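Local coordinates for xylose isomerase-like TIM barrel domain-containing protein (Thermus thermophilus, PDB 3AYV) that is of incompletely understood function, binds zinc in a TIM barrel, and may help protect against oxidative stress, perhaps hydrolysing phosphodiester bonds as its endonuclease relatives do, at residues F7-A12 with P32-E37; L61-P66 with G72-R77; R125-G130 with A154-F159; L134-H139 with H185-D190. One frame throughout, in Å; residues are numbered along the deposited sequence.

Overall arrangement
All four contacts belong to one eight-stranded parallel barrel, but at different depths. Interaction 4 is the buried one: two strands flanking a third meet inside the barrel, through zinc coordination and a CH-pi contact. Interactions 1 and 2 are partly buried and mostly apolar: interaction 1 joins the loops after strands 3-8 and 25-29, interaction 2 packs the loop after strand 52-55 on helix 68-87 and adds a threonine-backbone bond. They touch where P32 and L35 pack on R77. Interaction 3 is a surface salt bridge, yet its strand 158-162 lies beside strand 132-136 of interaction 4, where G158 O probably accepts from L135 N. Chemistry thus runs from metal ligands inside to an ion pair outside.

Interaction 1 (F7-A12 with P32-E37); sequences FPLSRA and PALLEE
No flat group takes part where L9 and S10 meet L34; the nearby ring of F7 turns to strand 25-29 instead, touching A26 and V28. The contact ties together two loops of the TIM barrel, the one leaving the first strand, 3-8, and the one leaving the second, 25-29, each just before the following helix. The chain turns at L9 and S10, and R11 N bonds back to P8 O at 2.8 Å. On the other side, L34 opens a type I turn, closed by E37 N to L34 O at 3.1 Å. L34 supplies just over half the contact surface. With its CG anti to the carbonyl carbon (chi1 -58°), the side chain reaches toward S10, CD1 leading. L9 runs obliquely past the base of that side chain, its CD2 lying 4.1 Å from L34 CB, and it also packs on V28, F41 and L44, so that it bridges strand 25-29 and helix 38-47. L34 in turn rests on L40 of the same helix. The S10 hydroxyl takes no part in this apolar meeting, being hydrogen-bonded to D31 OD2. What S10 offers is carbon: L34 CD1 sits 3.7 Å from both S10 CA and S10 CB.

Interaction 2 (L61-P66 with G72-R77); sequences LDLLSP and GLTLRR
L61 and T74 lie side by side, pointing in opposite directions, where the loop after strand 52-55 folds back on helix 68-87. L61 CB comes within 3.4 Å of T74 OG1, and the rest of the leucine runs on along the helix. There it crosses two side chains at about a right angle: its CD2 is 4.0 Å from L73 CD2, and its CD1 is 3.7 Å from R77 CB. L73 also sets CD1 over the centre of the R77 guanidinium, 3.9 Å above its plane. T74 is split between two tasks. Its OG1, anti to the carbonyl carbon (chi1 -59°), accepts from D62 N at 2.9 Å in a somewhat bent bond (144°) and is also hydrogen-bonded to V70 O one turn back. Its methyl CG2 takes the apolar side, 3.7 Å from L63 CD2, the two side chains meeting at a slant. A valine in its place would probably leave D62 N without its acceptor and the loop less firmly held to the helix. Just beyond, D62 OD1 accepts from L64 N at 2.9 Å, forming an Asx turn, and also pairs with R111. Further out, L63 and L64 pack on A118 of helix 112-118, L75 leans on L121 and V122 of helix 120-129, and R77 extends toward the loop after strand 25-29.

Interaction 3 (R125-G130 with A154-F159); sequences RARTLG and AGELGF
R127 reaches across from the last turns of its helix to E156, and the two side chains cross at about a right angle. Its CB points toward the other segment, and with CG anti to the backbone N (chi1 -179°) the chain first runs straight outward. That extended run puts CD 3.8 Å from E156 OE1; the bend at chi3 then swings NE and the guanidinium beside the glutamate. Helix 120-129 is one of the outer helices of the TIM barrel, and E156 sits after helix 147-153, so the pair links the helix that precedes strand 132-136 to the loop entering the adjacent strand 158-162. The central CZ stays 4.0 Å from E156 OE1. At the tip, NH1 gives E156 OE1 a somewhat bent hydrogen bond of 2.9 Å within a salt bridge. The oxygen lies nearly in the guanidinium plane but is met on its anti side, 26° out of the carboxylate plane, and the two flat groups are turned 41° apart. The glutamate folds at chi2, turning its carboxylate back so that NH1 lies close against the chain too, 3.3 Å from E156 CG, while E156 CB sits at the guanidinium edge, in its plane.

Interaction 4 (L134-H139 with H185-D190); sequences LLENSH and HLHLND. With ZN (zinc ion), chain F; ZN (zinc ion), chain E.
The zinc site at the C-terminal mouth of the TIM barrel joins E136 and H187, which project inward from strands 132-136 and 185-188 with strand 158-162 running between them. The E136 side chain is extended, CG anti to the backbone N (chi1 178°), and its carboxylate spans two metals. OE1 binds the zinc ion of chain E at 1.9 Å, and OE2 binds the zinc ion of chain F at 2.1 Å. H187 ND1 binds that second ion too, at 2.4 Å. E136 OE2 and H187 ND1 therefore stand 3.3 Å apart without a hydrogen bond, brought together by the metal they share. The carboxylate lies at the edge of the H187 ring, the planes 76° apart, and E27 holds the far nitrogen, NE2, by a hydrogen bond that helps fix the ring's rotation. H55 and H96 add to the shell of the chain E ion; D162 and E223 add to that of the chain F ion. One layer deeper along the strands, L134 meets H185 in a CH-pi contact: L134 CD1 lies 3.7 Å from the centroid of the H185 ring, over one face and 22° off its normal. An alanine in place of H185 would probably leave this methyl without its ring face and open a gap beneath the metal site. Water 1 bridges the ions, 2.1 Å from the chain E zinc and 2.5 Å from the chain F zinc; a water so bound is likely to be polarised, consistent with the phosphodiester hydrolysis attributed to related zinc endonucleases.

Interaction 1 (F7-A12 with P32-E37)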
loop_
_atom_site.group_PDB
_atom_site.type_symbol
_atom_site.label_atom_id
_atom_site.label_comp_id
_atom_site.label_asym_id
_atom_site.label_seq_id
_atom_site.Cartn_x
_atom_site.Cartn_y
_atom_site.Cartn_z
ATOM N N PHE A 7 5.604 5.946 6.707
ATOM C CA PHE A 7 6.458 5.700 7.878
ATOM C C PHE A 7 5.726 4.750 8.815
ATOM O O PHE A 7 4.496 4.739 8.861
ATOM C CB PHE A 7 6.804 7.025 8.614
ATOM C CG PHE A 7 5.592 7.821 9.044
ATOM C CD1 PHE A 7 4.999 8.718 8.173
ATOM C CD2 PHE A 7 5.046 7.655 10.312
ATOM C CE1 PHE A 7 3.864 9.443 8.555
ATOM C CE2 PHE A 7 3.904 8.376 10.718
ATOM C CZ PHE A 7 3.328 9.293 9.844
ATOM N N PRO A 8 6.472 3.928 9.564
ATOM C CA PRO A 8 5.818 3.125 10.591
ATOM C C PRO A 8 5.375 3.974 11.785
ATOM O O PRO A 8 6.030 4.981 12.118
ATOM C CB PRO A 8 6.906 2.137 11.012
ATOM C CG PRO A 8 8.192 2.836 10.689
ATOM C CD PRO A 8 7.918 3.654 9.461
ATOM N N LEU A 9 4.287 3.558 12.425
ATOM C CA LEU A 9 3.822 4.173 13.662
ATOM C C LEU A 9 4.978 4.254 14.678
ATOM O O LEU A 9 5.096 5.243 15.424
ATOM C CB LEU A 9 2.651 3.370 14.220
ATOM C CG LEU A 9 2.047 3.846 15.540
ATOM C CD1 LEU A 9 1.567 5.311 15.384
ATOM C CD2 LEU A 9 0.931 2.897 15.963
ATOM N N SER A 10 5.855 3.247 14.656
ATOM C CA SER A 10 6.999 3.183 15.569
ATOM C C SER A 10 8.005 4.318 15.363
ATOM O O SER A 10 8.836 4.569 16.237
ATOM C CB SER A 10 7.707 1.824 15.472
ATOM O OG SER A 10 8.230 1.614 14.173
ATOM N N ARG A 11 7.928 4.998 14.221
ATOM C CA ARG A 11 8.838 6.104 13.927
ATOM C C ARG A 11 8.090 7.395 13.666
ATOM O O ARG A 11 8.596 8.252 12.953
ATOM C CB ARG A 11 9.719 5.772 12.720
ATOM C CG ARG A 11 10.773 4.737 13.002
ATOM C CD ARG A 11 11.400 4.230 11.717
ATOM N NE ARG A 11 11.880 2.862 11.903
ATOM C CZ ARG A 11 12.053 1.965 10.930
ATOM N NH1 ARG A 11 11.795 2.270 9.654
ATOM N NH2 ARG A 11 12.488 0.750 11.237
ATOM N N ALA A 12 6.888 7.532 14.221
ATOM C CA ALA A 12 6.046 8.693 13.927
ATOM C C ALA A 12 6.680 9.982 14.450
ATOM O O ALA A 12 6.750 10.975 13.728
ATOM C CB ALA A 12 4.643 8.514 14.488
ATOM N N PRO A 32 2.403 -4.191 14.125
ATOM C CA PRO A 32 1.575 -5.136 14.891
ATOM C C PRO A 32 1.847 -5.085 16.409
ATOM O O PRO A 32 0.913 -5.201 17.193
ATOM C CB PRO A 32 2.008 -6.508 14.334
ATOM C CG PRO A 32 2.512 -6.215 12.955
ATOM C CD PRO A 32 3.073 -4.824 12.974
ATOM N N ALA A 33 3.109 -4.934 16.799
ATOM C CA ALA A 33 3.483 -4.851 18.215
ATOM C C ALA A 33 2.845 -3.648 18.928
ATOM O O ALA A 33 2.737 -3.654 20.159
ATOM C CB ALA A 33 4.996 -4.787 18.372
ATOM N N LEU A 34 2.438 -2.639 18.155
ATOM C CA LEU A 34 1.922 -1.382 18.699
ATOM C C LEU A 34 0.420 -1.205 18.576
ATOM O O LEU A 34 -0.094 -0.140 18.927
ATOM C CB LEU A 34 2.623 -0.189 18.073
ATOM C CG LEU A 34 4.136 -0.109 18.214
ATOM C CD1 LEU A 34 4.670 1.150 17.523
ATOM C CD2 LEU A 34 4.609 -0.198 19.695
ATOM N N LEU A 35 -0.289 -2.239 18.119
ATOM C CA LEU A 35 -1.715 -2.107 17.822
ATOM C C LEU A 35 -2.569 -1.780 19.042
ATOM O O LEU A 35 -3.570 -1.088 18.916
ATOM C CB LEU A 35 -2.272 -3.336 17.089
ATOM C CG LEU A 35 -1.965 -3.389 15.583
ATOM C CD1 LEU A 35 -2.286 -4.791 15.015
ATOM C CD2 LEU A 35 -2.734 -2.293 14.804
ATOM N N GLU A 36 -2.156 -2.267 20.208
ATOM C CA GLU A 36 -2.916 -2.066 21.446
ATOM C C GLU A 36 -2.524 -0.780 22.205
ATOM O O GLU A 36 -3.044 -0.513 23.284
ATOM C CB GLU A 36 -2.747 -3.290 22.360
ATOM C CG GLU A 36 -2.991 -4.644 21.669
ATOM C CD GLU A 36 -4.308 -5.314 22.021
ATOM O OE1 GLU A 36 -4.247 -6.477 22.481
ATOM O OE2 GLU A 36 -5.399 -4.714 21.830
ATOM N N GLU A 37 -1.620 0.016 21.653
ATOM C CA GLU A 37 -1.097 1.189 22.368
ATOM C C GLU A 37 -1.967 2.432 22.130
ATOM O O GLU A 37 -1.630 3.284 21.305
ATOM C CB GLU A 37 0.347 1.457 21.945
ATOM C CG GLU A 37 1.300 0.284 22.194
ATOM C CD GLU A 37 1.271 -0.191 23.639
ATOM O OE1 GLU A 37 1.636 0.606 24.530
ATOM O OE2 GLU A 37 0.870 -1.358 23.881
#

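Interaction 2 (L61-P66 with G72-R77)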
loop_
_atom_site.group_PDB
_atom_site.type_symbol
_atom_site.label_atom_id
_atom_site.label_comp_id
_atom_site.label_asym_id
_atom_site.label_seq_id
_atom_site.Cartn_x
_atom_site.Cartn_y
_atom_site.Cartn_z
ATOM N N LEU A 61 1.573 -12.636 7.142
ATOM C CA LEU A 61 0.132 -12.844 7.151
ATOM C C LEU A 61 -0.377 -13.342 5.802
ATOM O O LEU A 61 0.167 -12.995 4.757
ATOM C CB LEU A 61 -0.596 -11.530 7.495
ATOM C CG LEU A 61 -0.172 -10.895 8.837
ATOM C CD1 LEU A 61 -0.932 -9.586 9.101
ATOM C CD2 LEU A 61 -0.298 -11.833 10.026
ATOM N N ASP A 62 -1.451 -14.133 5.844
ATOM C CA ASP A 62 -2.127 -14.609 4.651
ATOM C C ASP A 62 -3.485 -15.185 5.055
ATOM O O ASP A 62 -3.552 -16.168 5.823
ATOM C CB ASP A 62 -1.273 -15.692 3.937
ATOM C CG ASP A 62 -1.915 -16.185 2.673
ATOM O OD1 ASP A 62 -2.892 -15.554 2.204
ATOM O OD2 ASP A 62 -1.452 -17.216 2.129
ATOM N N LEU A 63 -4.558 -14.580 4.537
ATOM C CA LEU A 63 -5.910 -15.103 4.761
ATOM C C LEU A 63 -6.085 -16.545 4.244
ATOM O O LEU A 63 -6.976 -17.275 4.710
ATOM C CB LEU A 63 -6.971 -14.185 4.123
ATOM C CG LEU A 63 -7.146 -12.810 4.792
ATOM C CD1 LEU A 63 -8.120 -11.966 3.947
ATOM C CD2 LEU A 63 -7.686 -12.997 6.244
ATOM N N LEU A 64 -5.238 -16.930 3.300
ATOM C CA LEU A 64 -5.342 -18.235 2.663
ATOM C C LEU A 64 -4.184 -19.145 3.086
ATOM O O LEU A 64 -3.922 -20.159 2.417
ATOM C CB LEU A 64 -5.359 -18.072 1.147
ATOM C CG LEU A 64 -6.465 -17.205 0.537
ATOM C CD1 LEU A 64 -6.279 -17.294 -0.960
ATOM C CD2 LEU A 64 -7.885 -17.703 0.967
ATOM N N SER A 65 -3.491 -18.780 4.166
ATOM C CA SER A 65 -2.451 -19.653 4.726
ATOM C C SER A 65 -2.968 -21.100 4.965
ATOM O O SER A 65 -4.080 -21.295 5.492
ATOM C CB SER A 65 -1.968 -19.119 6.078
ATOM O OG SER A 65 -0.889 -19.940 6.563
ATOM N N PRO A 66 -2.135 -22.116 4.651
ATOM C CA PRO A 66 -2.525 -23.484 5.048
ATOM C C PRO A 66 -2.539 -23.673 6.567
ATOM O O PRO A 66 -3.140 -24.639 7.063
ATOM C CB PRO A 66 -1.442 -24.390 4.382
ATOM C CG PRO A 66 -0.265 -23.468 4.179
ATOM C CD PRO A 66 -0.894 -22.093 3.853
ATOM N N GLY A 72 -6.449 -17.092 11.107
ATOM C CA GLY A 72 -7.139 -16.430 12.223
ATOM C C GLY A 72 -6.463 -15.123 12.630
ATOM O O GLY A 72 -7.112 -14.070 12.779
ATOM N N LEU A 73 -5.147 -15.191 12.822
ATOM C CA LEU A 73 -4.344 -14.020 13.169
ATOM C C LEU A 73 -4.439 -12.915 12.096
ATOM O O LEU A 73 -4.583 -11.707 12.421
ATOM C CB LEU A 73 -2.876 -14.431 13.378
ATOM C CG LEU A 73 -1.943 -13.253 13.698
ATOM C CD1 LEU A 73 -2.193 -12.592 15.102
ATOM C CD2 LEU A 73 -0.473 -13.673 13.552
ATOM N N THR A 74 -4.353 -13.336 10.828
ATOM C CA THR A 74 -4.415 -12.410 9.691
ATOM C C THR A 74 -5.742 -11.640 9.703
ATOM O O THR A 74 -5.755 -10.410 9.576
ATOM C CB THR A 74 -4.257 -13.145 8.331
ATOM O OG1 THR A 74 -2.988 -13.823 8.324
ATOM C CG2 THR A 74 -4.241 -12.147 7.172
ATOM N N LEU A 75 -6.834 -12.378 9.861
ATOM C CA LEU A 75 -8.141 -11.730 9.944
ATOM C C LEU A 75 -8.199 -10.729 11.101
ATOM O O LEU A 75 -8.627 -9.577 10.884
ATOM C CB LEU A 75 -9.273 -12.760 10.020
ATOM C CG LEU A 75 -10.700 -12.192 9.962
ATOM C CD1 LEU A 75 -10.910 -11.395 8.657
ATOM C CD2 LEU A 75 -11.704 -13.355 10.084
ATOM N N ARG A 76 -7.745 -11.139 12.293
ATOM C CA ARG A 76 -7.717 -10.233 13.467
ATOM C C ARG A 76 -6.865 -8.982 13.218
ATOM O O ARG A 76 -7.280 -7.851 13.562
ATOM C CB ARG A 76 -7.272 -10.963 14.749
ATOM C CG ARG A 76 -8.263 -11.996 15.279
ATOM C CD ARG A 76 -7.868 -12.575 16.680
ATOM N NE ARG A 76 -6.522 -13.170 16.792
ATOM C CZ ARG A 76 -6.236 -14.457 16.547
ATOM N NH1 ARG A 76 -7.168 -15.299 16.123
ATOM N NH2 ARG A 76 -4.996 -14.898 16.688
ATOM N N ARG A 77 -5.696 -9.169 12.598
ATOM C CA ARG A 77 -4.792 -8.062 12.264
ATOM C C ARG A 77 -5.421 -7.040 11.290
ATOM O O ARG A 77 -5.282 -5.797 11.487
ATOM C CB ARG A 77 -3.478 -8.597 11.670
ATOM C CG ARG A 77 -2.560 -9.284 12.693
ATOM C CD ARG A 77 -1.846 -8.270 13.537
ATOM N NE ARG A 77 -0.854 -8.844 14.456
ATOM C CZ ARG A 77 -0.952 -8.841 15.779
ATOM N NH1 ARG A 77 -2.027 -8.325 16.382
ATOM N NH2 ARG A 77 0.035 -9.341 16.507
#

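Interaction 3 (R125-G130 with A154-F159)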
loop_
_atom_site.group_PDB
_atom_site.type_symbol
_atom_site.label_atom_id
_atom_site.label_comp_id
_atom_site.label_asym_id
_atom_site.label_seq_id
_atom_site.Cartn_x
_atom_site.Cartn_y
_atom_site.Cartn_z
ATOM N N ARG A 125 -16.158 -4.533 6.966
ATOM C CA ARG A 125 -15.706 -3.683 8.081
ATOM C C ARG A 125 -15.256 -2.311 7.575
ATOM O O ARG A 125 -15.581 -1.280 8.180
ATOM C CB ARG A 125 -14.579 -4.366 8.913
ATOM C CG ARG A 125 -14.157 -3.610 10.187
ATOM C CD ARG A 125 -15.364 -3.357 11.132
ATOM N NE ARG A 125 -14.966 -2.764 12.425
ATOM C CZ ARG A 125 -15.676 -1.855 13.098
ATOM N NH1 ARG A 125 -16.828 -1.399 12.612
ATOM N NH2 ARG A 125 -15.228 -1.370 14.253
ATOM N N ALA A 126 -14.481 -2.309 6.493
ATOM C CA ALA A 126 -14.042 -1.072 5.837
ATOM C C ALA A 126 -15.250 -0.205 5.424
ATOM O O ALA A 126 -15.271 1.020 5.662
ATOM C CB ALA A 126 -13.160 -1.411 4.616
ATOM N N ARG A 127 -16.268 -0.857 4.877
ATOM C CA ARG A 127 -17.479 -0.156 4.432
ATOM C C ARG A 127 -18.182 0.488 5.630
ATOM O O ARG A 127 -18.516 1.692 5.591
ATOM C CB ARG A 127 -18.398 -1.115 3.674
ATOM C CG ARG A 127 -19.671 -0.472 3.160
ATOM C CD ARG A 127 -20.297 -1.205 1.970
ATOM N NE ARG A 127 -20.327 -2.647 2.142
ATOM C CZ ARG A 127 -19.738 -3.529 1.335
ATOM N NH1 ARG A 127 -19.058 -3.148 0.252
ATOM N NH2 ARG A 127 -19.830 -4.811 1.624
ATOM N N THR A 128 -18.365 -0.282 6.702
ATOM C CA THR A 128 -18.975 0.241 7.946
ATOM C C THR A 128 -18.246 1.468 8.490
ATOM O O THR A 128 -18.877 2.485 8.858
ATOM C CB THR A 128 -19.062 -0.860 9.039
ATOM O OG1 THR A 128 -19.939 -1.887 8.580
ATOM C CG2 THR A 128 -19.560 -0.278 10.390
ATOM N N LEU A 129 -16.913 1.391 8.498
ATOM C CA LEU A 129 -16.057 2.472 8.977
ATOM C C LEU A 129 -15.858 3.673 8.044
ATOM O O LEU A 129 -15.352 4.715 8.472
ATOM C CB LEU A 129 -14.690 1.896 9.433
ATOM C CG LEU A 129 -14.753 0.960 10.649
ATOM C CD1 LEU A 129 -13.411 0.155 10.794
ATOM C CD2 LEU A 129 -15.061 1.698 11.965
ATOM N N GLY A 130 -16.216 3.539 6.777
ATOM C CA GLY A 130 -16.033 4.599 5.814
ATOM C C GLY A 130 -14.591 4.724 5.340
ATOM O O GLY A 130 -14.168 5.790 4.910
ATOM N N ALA A 154 -16.613 -5.768 -7.201
ATOM C CA ALA A 154 -17.460 -4.861 -7.990
ATOM C C ALA A 154 -17.326 -3.410 -7.562
ATOM O O ALA A 154 -18.329 -2.752 -7.301
ATOM C CB ALA A 154 -18.934 -5.302 -7.877
ATOM N N GLY A 155 -16.097 -2.925 -7.455
ATOM C CA GLY A 155 -15.875 -1.522 -7.118
ATOM C C GLY A 155 -15.719 -1.190 -5.641
ATOM O O GLY A 155 -15.409 -0.040 -5.302
ATOM N N GLU A 156 -15.942 -2.165 -4.759
ATOM C CA GLU A 156 -15.787 -1.968 -3.309
ATOM C C GLU A 156 -14.341 -2.186 -2.823
ATOM O O GLU A 156 -14.035 -1.989 -1.638
ATOM C CB GLU A 156 -16.736 -2.891 -2.530
ATOM C CG GLU A 156 -18.220 -2.621 -2.907
ATOM C CD GLU A 156 -18.580 -1.189 -2.597
ATOM O OE1 GLU A 156 -18.515 -0.818 -1.402
ATOM O OE2 GLU A 156 -18.880 -0.425 -3.542
ATOM N N LEU A 157 -13.496 -2.655 -3.734
ATOM C CA LEU A 157 -12.067 -2.842 -3.438
ATOM C C LEU A 157 -11.239 -2.118 -4.484
ATOM O O LEU A 157 -11.434 -2.314 -5.691
ATOM C CB LEU A 157 -11.742 -4.331 -3.457
ATOM C CG LEU A 157 -10.317 -4.741 -3.143
ATOM C CD1 LEU A 157 -9.985 -4.323 -1.699
ATOM C CD2 LEU A 157 -10.203 -6.262 -3.366
ATOM N N GLY A 158 -10.309 -1.280 -4.040
ATOM C CA GLY A 158 -9.462 -0.575 -4.990
ATOM C C GLY A 158 -8.100 -1.258 -5.103
ATOM O O GLY A 158 -7.829 -2.228 -4.386
ATOM N N PHE A 159 -7.257 -0.711 -5.981
ATOM C CA PHE A 159 -5.927 -1.232 -6.271
ATOM C C PHE A 159 -4.852 -0.164 -6.003
ATOM O O PHE A 159 -5.013 1.007 -6.379
ATOM C CB PHE A 159 -5.869 -1.708 -7.728
ATOM C CG PHE A 159 -4.491 -2.171 -8.165
ATOM C CD1 PHE A 159 -3.826 -3.178 -7.459
ATOM C CD2 PHE A 159 -3.856 -1.585 -9.268
ATOM C CE1 PHE A 159 -2.531 -3.599 -7.832
ATOM C CE2 PHE A 159 -2.580 -2.017 -9.672
ATOM C CZ PHE A 159 -1.916 -3.023 -8.944
#

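Interaction 4 (L134-H139 with H185-D190)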
loop_
_atom_site.group_PDB
_atom_site.type_symbol
_atom_site.label_atom_id
_atom_site.label_comp_id
_atom_site.label_asym_id
_atom_site.label_seq_id
_atom_site.Cartn_x
_atom_site.Cartn_y
_atom_site.Cartn_z
ATOM N N LEU A 134 -7.724 -0.932 -0.091
ATOM C CA LEU A 134 -6.934 -1.014 -1.320
ATOM C C LEU A 134 -6.008 -2.203 -1.243
ATOM O O LEU A 134 -5.258 -2.339 -0.292
ATOM C CB LEU A 134 -6.075 0.242 -1.535
ATOM C CG LEU A 134 -6.828 1.572 -1.502
ATOM C CD1 LEU A 134 -5.833 2.715 -1.383
ATOM C CD2 LEU A 134 -7.674 1.686 -2.779
ATOM N N LEU A 135 -6.051 -3.038 -2.272
ATOM C CA LEU A 135 -5.118 -4.163 -2.389
ATOM C C LEU A 135 -3.898 -3.758 -3.201
ATOM O O LEU A 135 -4.026 -3.247 -4.318
ATOM C CB LEU A 135 -5.861 -5.342 -3.070
ATOM C CG LEU A 135 -5.098 -6.624 -3.445
ATOM C CD1 LEU A 135 -4.384 -7.178 -2.214
ATOM C CD2 LEU A 135 -6.097 -7.603 -4.005
ATOM N N GLU A 136 -2.704 -4.008 -2.644
ATOM C CA GLU A 136 -1.428 -3.627 -3.280
ATOM C C GLU A 136 -0.778 -4.874 -3.889
ATOM O O GLU A 136 -0.867 -5.956 -3.288
ATOM C CB GLU A 136 -0.518 -3.030 -2.202
ATOM C CG GLU A 136 0.839 -2.637 -2.666
ATOM C CD GLU A 136 1.806 -2.392 -1.521
ATOM O OE1 GLU A 136 1.402 -2.259 -0.357
ATOM O OE2 GLU A 136 3.001 -2.321 -1.790
ATOM N N ASN A 137 -0.170 -4.755 -5.080
ATOM C CA ASN A 137 0.570 -5.905 -5.623
ATOM C C ASN A 137 1.854 -6.093 -4.803
ATOM O O ASN A 137 2.503 -5.111 -4.412
ATOM C CB ASN A 137 0.923 -5.723 -7.112
ATOM C CG ASN A 137 1.754 -4.460 -7.384
ATOM O OD1 ASN A 137 1.291 -3.346 -7.149
ATOM N ND2 ASN A 137 3.000 -4.643 -7.869
ATOM N N SER A 138 2.214 -7.357 -4.593
ATOM C CA SER A 138 3.423 -7.730 -3.883
ATOM C C SER A 138 4.183 -8.772 -4.710
ATOM O O SER A 138 4.981 -8.394 -5.573
ATOM C CB SER A 138 3.093 -8.194 -2.451
ATOM O OG SER A 138 2.155 -9.270 -2.443
ATOM N N HIS A 139 3.844 -10.050 -4.551
ATOM C CA HIS A 139 4.542 -11.144 -5.201
ATOM C C HIS A 139 3.777 -11.808 -6.333
ATOM O O HIS A 139 4.252 -12.812 -6.859
ATOM C CB HIS A 139 4.964 -12.215 -4.154
ATOM C CG HIS A 139 5.893 -11.670 -3.121
ATOM N ND1 HIS A 139 7.251 -11.567 -3.327
ATOM C CD2 HIS A 139 5.651 -11.127 -1.901
ATOM C CE1 HIS A 139 7.813 -11.007 -2.267
ATOM N NE2 HIS A 139 6.861 -10.729 -1.388
ATOM N N HIS A 185 -4.196 4.599 -6.259
ATOM C CA HIS A 185 -3.256 4.862 -5.173
ATOM C C HIS A 185 -1.944 4.317 -5.686
ATOM O O HIS A 185 -1.895 3.204 -6.232
ATOM C CB HIS A 185 -3.687 4.066 -3.940
ATOM C CG HIS A 185 -3.325 4.685 -2.633
ATOM N ND1 HIS A 185 -2.356 4.158 -1.806
ATOM C CD2 HIS A 185 -3.838 5.750 -1.978
ATOM C CE1 HIS A 185 -2.290 4.870 -0.694
ATOM N NE2 HIS A 185 -3.171 5.855 -0.785
ATOM N N LEU A 186 -0.880 5.105 -5.571
ATOM C CA LEU A 186 0.416 4.644 -6.061
ATOM C C LEU A 186 1.444 4.663 -4.968
ATOM O O LEU A 186 1.527 5.627 -4.194
ATOM C CB LEU A 186 0.896 5.454 -7.277
ATOM C CG LEU A 186 0.110 5.017 -8.518
ATOM C CD1 LEU A 186 -1.030 5.988 -8.775
ATOM C CD2 LEU A 186 1.002 4.798 -9.756
ATOM N N HIS A 187 2.188 3.563 -4.878
ATOM C CA HIS A 187 3.329 3.476 -3.980
ATOM C C HIS A 187 4.569 3.739 -4.804
ATOM O O HIS A 187 4.880 2.987 -5.729
ATOM C CB HIS A 187 3.379 2.098 -3.323
ATOM C CG HIS A 187 2.525 1.989 -2.101
ATOM N ND1 HIS A 187 2.529 0.876 -1.293
ATOM C CD2 HIS A 187 1.663 2.865 -1.527
ATOM C CE1 HIS A 187 1.675 1.046 -0.297
ATOM N NE2 HIS A 187 1.146 2.251 -0.407
ATOM N N LEU A 188 5.259 4.828 -4.478
ATOM C CA LEU A 188 6.363 5.318 -5.306
ATOM C C LEU A 188 7.711 5.194 -4.637
ATOM O O LEU A 188 7.865 5.557 -3.474
ATOM C CB LEU A 188 6.144 6.781 -5.662
ATOM C CG LEU A 188 4.868 7.103 -6.463
ATOM C CD1 LEU A 188 4.882 8.623 -6.668
ATOM C CD2 LEU A 188 4.890 6.394 -7.792
ATOM N N ASN A 189 8.663 4.666 -5.392
ATOM C CA ASN A 189 10.075 4.657 -5.020
ATOM C C ASN A 189 10.843 4.132 -6.220
ATOM O O ASN A 189 10.230 3.920 -7.267
ATOM C CB ASN A 189 10.327 3.840 -3.732
ATOM C CG ASN A 189 9.853 2.395 -3.832
ATOM O OD1 ASN A 189 9.953 1.764 -4.887
ATOM N ND2 ASN A 189 9.327 1.868 -2.722
ATOM N N ASP A 190 12.163 3.947 -6.083
ATOM C CA ASP A 190 12.937 3.332 -7.144
ATOM C C ASP A 190 13.785 2.164 -6.622
ATOM O O ASP A 190 13.981 2.001 -5.416
ATOM C CB ASP A 190 13.797 4.367 -7.892
ATOM C CG ASP A 190 13.851 4.104 -9.392
ATOM O OD1 ASP A 190 13.558 2.968 -9.828
ATOM O OD2 ASP A 190 14.261 5.016 -10.155
HETATM ZN ZN ZN F . 4.341 -0.687 -1.657
HETATM ZN ZN ZN E . 2.886 -2.536 0.858
HETATM O O HOH W 1 4.119 -0.833 0.856
HETATM O O HOH W 2 5.058 -3.227 1.782
HETATM O O HOH W 3 6.460 -1.122 -0.572
#